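DNA processing protein DprA (Streptococcus pneumoniae, PDB 3UQZ) binds single-stranded DNA taken up during transformation, protects it from nucleases and helps load the recombinase RecA onto it. Local coordinates at residues A[93-98]-A[191-196]; A[165-170]-A[198-203]. All blocks are in the same frame, centred on the assembly; numbering follows the deposited sequence.

Interaction 1 (A[93-98]-A[191-196]); sequences VLLFYK and LSEYGP
The carbonyl oxygen of Ser192 receives the backbone N-H of Phe96, with N and O 2.7 Å apart and the donor nearly in line with the carbonyl (C=O...N 170°). The CA of Leu95 adds a weaker CA-H...O contact to the same Ser192 O at 3.5 Å. In return Ser192 N donates to Phe96 O at 2.9 Å, which makes Phe96 and Ser192 an antiparallel hydrogen-bonded pair; Tyr97 and Leu191 form the next, non-hydrogen-bonded pair. There the two side chains share the other face of the sheet, and a methyl of Leu191, CD2, packs 3.7 Å from Tyr97 CB while the phenol leads away. Phe96 lies with CG beside its own N (chi1 -66°), bringing Phe96 CD2 to 3.9 Å from Tyr194 O, which approaches obliquely, while Ser192 O and Glu193 O lie at the ring edge, near its plane. A small serine leaves room for this large ring, and its OG turns the chain, accepting from Tyr194 N at 3.2 Å in an ST turn, with Thr167 as its partner outside the turn. Glu193 CG lies 3.9 Å from Leu95 CD2 where the two side chains cross at a slant; beyond it the extended chain carries the carboxylate to a salt bridge with Arg210. The pairing sets strand 94-99 antiparallel between strands 73-75 and 189-192. Helix 204-215 covers the face of Leu95 and Leu191, whereas Leu94 and Phe96 meet helix 5-13 of the N-terminal domain, Phe96 edge-to-face with Tyr9.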
ATOM      1  N   VAL A  93     -15.486  17.999  26.655  1.00 36.22           N
ATOM      2  CA  VAL A  93     -16.626  18.310  27.506  1.00 34.67           C
ATOM      3  C   VAL A  93     -17.323  19.638  27.117  1.00 36.95           C
ATOM      4  O   VAL A  93     -18.545  19.749  27.232  1.00 36.76           O
ATOM      5  CB  VAL A  93     -16.197  18.174  28.982  1.00 37.16           C
ATOM      6  CG1 VAL A  93     -15.945  19.512  29.666  1.00 36.52           C
ATOM      7  CG2 VAL A  93     -17.150  17.293  29.750  1.00 37.02           C
ATOM      8  N   LEU A  94     -16.548  20.606  26.593  1.00 31.22           N
ATOM      9  CA  LEU A  94     -17.028  21.915  26.156  1.00 30.05           C
ATOM     10  C   LEU A  94     -16.206  22.374  24.942  1.00 33.46           C
ATOM     11  O   LEU A  94     -14.981  22.267  24.961  1.00 32.88           O
ATOM     12  CB  LEU A  94     -16.923  22.936  27.322  1.00 29.21           C
ATOM     13  CG  LEU A  94     -17.320  24.405  27.061  1.00 32.11           C
ATOM     14  CD1 LEU A  94     -18.816  24.594  27.100  1.00 31.36           C
ATOM     15  CD2 LEU A  94     -16.667  25.327  28.065  1.00 31.99           C
ATOM     16  N   LEU A  95     -16.890  22.865  23.893  1.00 29.57           N
ATOM     17  CA  LEU A  95     -16.272  23.372  22.661  1.00 29.08           C
ATOM     18  C   LEU A  95     -16.796  24.748  22.297  1.00 33.75           C
ATOM     19  O   LEU A  95     -18.009  24.944  22.196  1.00 32.86           O
ATOM     20  CB  LEU A  95     -16.477  22.423  21.443  1.00 28.32           C
ATOM     21  CG  LEU A  95     -15.681  21.110  21.406  1.00 31.85           C
ATOM     22  CD1 LEU A  95     -16.275  20.143  20.408  1.00 31.39           C
ATOM     23  CD2 LEU A  95     -14.221  21.353  21.093  1.00 33.51           C
ATOM     24  N   PHE A  96     -15.874  25.693  22.082  1.00 31.67           N
ATOM     25  CA  PHE A  96     -16.172  27.043  21.624  1.00 32.13           C
ATOM     26  C   PHE A  96     -16.103  27.002  20.114  1.00 35.77           C
ATOM     27  O   PHE A  96     -15.316  26.228  19.566  1.00 36.52           O
ATOM     28  CB  PHE A  96     -15.164  28.052  22.160  1.00 34.26           C
ATOM     29  CG  PHE A  96     -15.228  28.227  23.650  1.00 36.36           C
ATOM     30  CD1 PHE A  96     -16.144  29.102  24.223  1.00 39.56           C
ATOM     31  CD2 PHE A  96     -14.366  27.528  24.484  1.00 38.24           C
ATOM     32  CE1 PHE A  96     -16.191  29.275  25.610  1.00 40.20           C
ATOM     33  CE2 PHE A  96     -14.421  27.695  25.866  1.00 40.75           C
ATOM     34  CZ  PHE A  96     -15.324  28.576  26.419  1.00 38.69           C
ATOM     35  N   TYR A  97     -16.935  27.802  19.439  1.00 31.22           N
ATOM     36  CA  TYR A  97     -16.991  27.805  17.987  1.00 29.91           C
ATOM     37  C   TYR A  97     -17.162  29.188  17.386  1.00 34.02           C
ATOM     38  O   TYR A  97     -17.569  30.140  18.053  1.00 34.00           O
ATOM     39  CB  TYR A  97     -18.071  26.832  17.477  1.00 30.15           C
ATOM     40  CG  TYR A  97     -19.490  27.303  17.686  1.00 31.80           C
ATOM     41  CD1 TYR A  97     -20.165  28.015  16.698  1.00 33.06           C
ATOM     42  CD2 TYR A  97     -20.176  27.006  18.862  1.00 33.30           C
ATOM     43  CE1 TYR A  97     -21.471  28.453  16.886  1.00 33.25           C
ATOM     44  CE2 TYR A  97     -21.487  27.439  19.063  1.00 34.67           C
ATOM     45  CZ  TYR A  97     -22.129  28.161  18.071  1.00 44.04           C
ATOM     46  OH  TYR A  97     -23.430  28.562  18.256  1.00 49.49           O
ATOM     47  N   LYS A  98     -16.860  29.257  16.098  1.00 30.36           N
ATOM     48  CA  LYS A  98     -16.960  30.415  15.240  1.00 29.63           C
ATOM     49  C   LYS A  98     -17.458  29.873  13.899  1.00 32.82           C
ATOM     50  O   LYS A  98     -16.755  29.119  13.241  1.00 32.87           O
ATOM     51  CB  LYS A  98     -15.579  31.081  15.112  1.00 31.82           C
ATOM     52  CG  LYS A  98     -15.585  32.384  14.349  1.00 43.23           C
ATOM     53  CD  LYS A  98     -15.488  33.602  15.250  1.00 48.34           C
ATOM     54  CE  LYS A  98     -15.409  34.881  14.438  1.00 61.01           C
ATOM     55  NZ  LYS A  98     -16.606  35.092  13.566  1.00 66.93           N
ATOM     56  N   LEU A 191     -13.725  25.074  15.325  1.00 26.19           N
ATOM     57  CA  LEU A 191     -13.946  24.562  16.680  1.00 25.79           C
ATOM     58  C   LEU A 191     -12.666  24.674  17.522  1.00 31.27           C
ATOM     59  O   LEU A 191     -11.546  24.564  16.991  1.00 31.05           O
ATOM     60  CB  LEU A 191     -14.423  23.102  16.656  1.00 25.29           C
ATOM     61  CG  LEU A 191     -15.774  22.801  16.006  1.00 29.52           C
ATOM     62  CD1 LEU A 191     -15.919  21.299  15.742  1.00 28.93           C
ATOM     63  CD2 LEU A 191     -16.955  23.324  16.855  1.00 30.37           C
ATOM     64  N   SER A 192     -12.839  24.875  18.844  1.00 27.62           N
ATOM     65  CA  SER A 192     -11.730  24.979  19.805  1.00 27.35           C
ATOM     66  C   SER A 192     -12.163  24.634  21.229  1.00 31.68           C
ATOM     67  O   SER A 192     -13.279  24.950  21.631  1.00 32.64           O
ATOM     68  CB  SER A 192     -11.112  26.378  19.783  1.00 30.03           C
ATOM     69  OG  SER A 192      -9.922  26.421  20.552  1.00 34.45           O
ATOM     70  N   GLU A 193     -11.272  24.005  21.994  1.00 27.45           N
ATOM     71  CA  GLU A 193     -11.500  23.664  23.401  1.00 26.54           C
ATOM     72  C   GLU A 193     -10.941  24.793  24.272  1.00 33.14           C
ATOM     73  O   GLU A 193     -11.222  24.837  25.459  1.00 34.56           O
ATOM     74  CB  GLU A 193     -10.741  22.374  23.747  1.00 26.88           C
ATOM     75  CG  GLU A 193     -11.622  21.156  23.933  1.00 34.51           C
ATOM     76  CD  GLU A 193     -10.877  19.921  24.389  1.00 53.84           C
ATOM     77  OE1 GLU A 193     -11.481  19.104  25.117  1.00 43.91           O
ATOM     78  OE2 GLU A 193      -9.673  19.790  24.071  1.00 49.16           O
ATOM     79  N   TYR A 194     -10.128  25.679  23.670  1.00 29.68           N
ATOM     80  CA  TYR A 194      -9.409  26.770  24.309  1.00 30.20           C
ATOM     81  C   TYR A 194     -10.136  28.103  24.277  1.00 36.75           C
ATOM     82  O   TYR A 194     -10.737  28.477  23.276  1.00 35.98           O
ATOM     83  CB  TYR A 194      -7.983  26.860  23.737  1.00 31.08           C
ATOM     84  CG  TYR A 194      -7.346  25.489  23.654  1.00 32.21           C
ATOM     85  CD1 TYR A 194      -6.945  24.815  24.808  1.00 33.19           C
ATOM     86  CD2 TYR A 194      -7.263  24.810  22.444  1.00 33.17           C
ATOM     87  CE1 TYR A 194      -6.461  23.509  24.753  1.00 32.52           C
ATOM     88  CE2 TYR A 194      -6.768  23.508  22.377  1.00 34.00           C
ATOM     89  CZ  TYR A 194      -6.356  22.868  23.533  1.00 40.10           C
ATOM     90  OH  TYR A 194      -5.890  21.580  23.486  1.00 44.47           O
ATOM     91  N   GLY A 195     -10.091  28.793  25.404  1.00 35.36           N
ATOM     92  CA  GLY A 195     -10.752  30.075  25.592  1.00 35.34           C
ATOM     93  C   GLY A 195     -10.003  31.242  24.986  1.00 39.47           C
ATOM     94  O   GLY A 195      -8.910  31.057  24.446  1.00 39.62           O
ATOM     95  N   PRO A 196     -10.564  32.469  25.080  1.00 35.52           N
ATOM     96  CA  PRO A 196      -9.908  33.639  24.466  1.00 35.21           C
ATOM     97  C   PRO A 196      -8.446  33.883  24.839  1.00 41.12           C
ATOM     98  O   PRO A 196      -8.066  33.764  26.005  1.00 43.72           O
ATOM     99  CB  PRO A 196     -10.811  34.801  24.884  1.00 36.75           C
ATOM    100  CG  PRO A 196     -12.155  34.178  25.094  1.00 41.13           C
ATOM    101  CD  PRO A 196     -11.856  32.841  25.694  1.00 36.75           C
TER

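Interaction 2 (A[165-170]-A[198-203]); sequences IGTGLD and EQPLKF
Thr167 meets Pro200 through its methyl group: CG2 lies 3.6 Å from Pro200 CB and 3.8 Å from Pro200 CD, and the methyl sits over one face of the pyrrolidine ring, the two side chains crossing at a slant. A branched threonine suits this position because its two arms do different work. With chi1 at 72°, OG1 sits between the backbone N and the carbonyl carbon and faces its own loop, within bonding distance of Gly168 O and of Val171 O, while CG2 is left to face the proline. Next to the methyl along the side chain, Thr167 CB comes 3.4 Å from Glu198 O. That same carbonyl accepts the backbone N-H of Gly168 over 3.0 Å, a fairly straight bond at 160°, though the donor is tilted 25° from the carbonyl plane. Gly168, with no side chain, lets the backbones come close, its CA 4.7 Å from Glu198 CA. The Glu198 side chain bends away at chi2, and its carboxylate takes the N-H of Gly195. Pro200, with its ring fixing phi, centres an inverse gamma turn closed by Leu201 N and Gln199 O at 2.7 Å. Both segments are loops following parallel strands at their C-terminal ends, the edge where Rossmann-like folds commonly build their binding sites.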
ATOM      1  N   ILE A 165      -8.828  23.883  15.950  1.00 27.51           N
ATOM      2  CA  ILE A 165      -7.580  24.578  16.281  1.00 26.64           C
ATOM      3  C   ILE A 165      -6.986  24.228  17.653  1.00 30.29           C
ATOM      4  O   ILE A 165      -7.652  23.607  18.490  1.00 29.03           O
ATOM      5  CB  ILE A 165      -7.708  26.110  16.042  1.00 29.34           C
ATOM      6  CG1 ILE A 165      -8.855  26.733  16.873  1.00 28.90           C
ATOM      7  CG2 ILE A 165      -7.841  26.410  14.539  1.00 29.47           C
ATOM      8  CD1 ILE A 165      -8.894  28.270  16.908  1.00 34.40           C
ATOM      9  N   GLY A 166      -5.720  24.603  17.843  1.00 27.56           N
ATOM     10  CA  GLY A 166      -4.977  24.405  19.087  1.00 27.63           C
ATOM     11  C   GLY A 166      -4.687  25.691  19.841  1.00 33.42           C
ATOM     12  O   GLY A 166      -3.747  25.759  20.632  1.00 33.71           O
ATOM     13  N   THR A 167      -5.480  26.743  19.571  1.00 31.15           N
ATOM     14  CA  THR A 167      -5.381  28.077  20.184  1.00 30.01           C
ATOM     15  C   THR A 167      -6.808  28.606  20.459  1.00 34.12           C
ATOM     16  O   THR A 167      -7.794  27.914  20.149  1.00 33.12           O
ATOM     17  CB  THR A 167      -4.686  29.060  19.224  1.00 32.01           C
ATOM     18  OG1 THR A 167      -5.560  29.376  18.142  1.00 32.59           O
ATOM     19  CG2 THR A 167      -3.342  28.580  18.723  1.00 28.49           C
ATOM     20  N   GLY A 168      -6.898  29.841  20.985  1.00 29.79           N
ATOM     21  CA  GLY A 168      -8.164  30.529  21.191  1.00 28.78           C
ATOM     22  C   GLY A 168      -8.668  30.981  19.831  1.00 34.78           C
ATOM     23  O   GLY A 168      -7.864  31.099  18.885  1.00 34.90           O
ATOM     24  N   LEU A 169      -9.992  31.232  19.708  1.00 30.46           N
ATOM     25  CA  LEU A 169     -10.619  31.642  18.443  1.00 29.91           C
ATOM     26  C   LEU A 169     -10.197  33.042  17.925  1.00 36.82           C
ATOM     27  O   LEU A 169     -10.532  33.403  16.792  1.00 37.20           O
ATOM     28  CB  LEU A 169     -12.155  31.466  18.483  1.00 28.99           C
ATOM     29  CG  LEU A 169     -12.666  30.018  18.600  1.00 32.03           C
ATOM     30  CD1 LEU A 169     -14.045  29.985  19.118  1.00 31.66           C
ATOM     31  CD2 LEU A 169     -12.601  29.275  17.271  1.00 31.00           C
ATOM     32  N   ASP A 170      -9.434  33.799  18.741  1.00 33.80           N
ATOM     33  CA  ASP A 170      -8.907  35.139  18.434  1.00 33.58           C
ATOM     34  C   ASP A 170      -7.383  35.092  18.245  1.00 38.13           C
ATOM     35  O   ASP A 170      -6.724  36.141  18.149  1.00 38.85           O
ATOM     36  CB  ASP A 170      -9.291  36.150  19.544  1.00 35.11           C
ATOM     37  CG  ASP A 170      -9.036  35.722  20.987  1.00 47.17           C
ATOM     38  OD1 ASP A 170      -8.507  34.599  21.203  1.00 47.91           O
ATOM     39  OD2 ASP A 170      -9.409  36.480  21.900  1.00 53.65           O
ATOM     40  N   GLU A 198      -5.741  32.097  24.296  1.00 37.67           N
ATOM     41  CA  GLU A 198      -4.893  30.923  24.535  1.00 37.05           C
ATOM     42  C   GLU A 198      -3.919  30.686  23.383  1.00 41.14           C
ATOM     43  O   GLU A 198      -4.309  30.709  22.214  1.00 41.31           O
ATOM     44  CB  GLU A 198      -5.710  29.670  24.882  1.00 38.50           C
ATOM     45  CG  GLU A 198      -6.406  29.769  26.229  1.00 53.17           C
ATOM     46  CD  GLU A 198      -6.551  28.468  26.995  1.00 76.89           C
ATOM     47  OE1 GLU A 198      -5.507  27.854  27.317  1.00 72.32           O
ATOM     48  OE2 GLU A 198      -7.702  28.094  27.321  1.00 68.07           O
ATOM     49  N   GLN A 199      -2.647  30.477  23.736  1.00 37.11           N
ATOM     50  CA  GLN A 199      -1.508  30.338  22.831  1.00 36.41           C
ATOM     51  C   GLN A 199      -1.256  28.933  22.255  1.00 41.31           C
ATOM     52  O   GLN A 199      -1.624  27.940  22.891  1.00 40.79           O
ATOM     53  CB  GLN A 199      -0.233  30.867  23.543  1.00 37.33           C
ATOM     54  CG  GLN A 199      -0.230  32.373  23.826  1.00 29.61           C
ATOM     55  CD  GLN A 199      -0.440  33.200  22.591  1.00 47.38           C
ATOM     56  OE1 GLN A 199      -1.513  33.776  22.400  1.00 45.46           O
ATOM     57  NE2 GLN A 199       0.564  33.263  21.720  1.00 37.28           N
ATOM     58  N   PRO A 200      -0.564  28.827  21.084  1.00 38.63           N
ATOM     59  CA  PRO A 200      -0.266  27.497  20.515  1.00 38.42           C
ATOM     60  C   PRO A 200       0.779  26.665  21.296  1.00 43.11           C
ATOM     61  O   PRO A 200       1.889  26.401  20.808  1.00 43.91           O
ATOM     62  CB  PRO A 200       0.185  27.828  19.087  1.00 39.73           C
ATOM     63  CG  PRO A 200       0.731  29.184  19.173  1.00 43.50           C
ATOM     64  CD  PRO A 200      -0.073  29.903  20.197  1.00 39.53           C
ATOM     65  N   LEU A 201       0.401  26.227  22.504  1.00 38.45           N
ATOM     66  CA  LEU A 201       1.213  25.384  23.385  1.00 37.85           C
ATOM     67  C   LEU A 201       1.322  23.996  22.761  1.00 42.21           C
ATOM     68  O   LEU A 201       0.342  23.496  22.199  1.00 41.70           O
ATOM     69  CB  LEU A 201       0.542  25.304  24.778  1.00 37.70           C
ATOM     70  CG  LEU A 201       0.955  26.337  25.859  1.00 41.88           C
ATOM     71  CD1 LEU A 201       1.148  27.742  25.308  1.00 41.65           C
ATOM     72  CD2 LEU A 201      -0.057  26.377  26.985  1.00 43.97           C
ATOM     73  N   LYS A 202       2.518  23.388  22.818  1.00 39.52           N
ATOM     74  CA  LYS A 202       2.796  22.079  22.206  1.00 38.98           C
ATOM     75  C   LYS A 202       1.730  21.016  22.408  1.00 42.31           C
ATOM     76  O   LYS A 202       1.268  20.449  21.422  1.00 42.44           O
ATOM     77  CB  LYS A 202       4.192  21.565  22.578  1.00 41.34           C
ATOM     78  CG  LYS A 202       5.242  21.690  21.454  1.00 62.90           C
ATOM     79  CD  LYS A 202       5.197  22.980  20.584  1.00 74.55           C
ATOM     80  CE  LYS A 202       6.004  24.157  21.097  1.00 86.72           C
ATOM     81  NZ  LYS A 202       5.862  25.339  20.200  1.00 99.17           N
ATOM     82  N   PHE A 203       1.302  20.792  23.669  1.00 37.39           N
ATOM     83  CA  PHE A 203       0.315  19.773  24.045  1.00 35.97           C
ATOM     84  C   PHE A 203      -1.099  19.971  23.482  1.00 38.00           C
ATOM     85  O   PHE A 203      -1.888  19.022  23.478  1.00 37.42           O
ATOM     86  CB  PHE A 203       0.291  19.566  25.571  1.00 37.49           C
ATOM     87  CG  PHE A 203      -0.427  20.626  26.375  1.00 38.58           C
ATOM     88  CD1 PHE A 203      -1.737  20.431  26.801  1.00 41.14           C
ATOM     89  CD2 PHE A 203       0.208  21.812  26.717  1.00 40.40           C
ATOM     90  CE1 PHE A 203      -2.399  21.404  27.551  1.00 41.61           C
ATOM     91  CE2 PHE A 203      -0.456  22.785  27.468  1.00 42.88           C
ATOM     92  CZ  PHE A 203      -1.754  22.570  27.885  1.00 40.63           C
TER

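Interactions 1 and 2 lie about 10 Å apart, centre to centre, and their segments alternate along the chain: interaction 1 pairs strand 94-99 with 189-192, while interaction 2 joins the loops that follow the neighbouring parallel strands 161-164 and 189-192. Strand 189-192 is common to both: Leu191 O accepts from Ile165 N at 3.0 Å, and one residue on, the bond between Ser192 OG and Thr167 O spans 2.6 Å. Leu169 then reaches back to strand 94-99, its CD1 3.6 Å from Tyr97 N. Beyond the strand, Pro196 CA packs 3.7 Å from Asp170 OD1. The sheet pairing of 93-98 with 191-196 thus continues into the loop pairing of 165-170 with 198-203, within the Rossmann-like region.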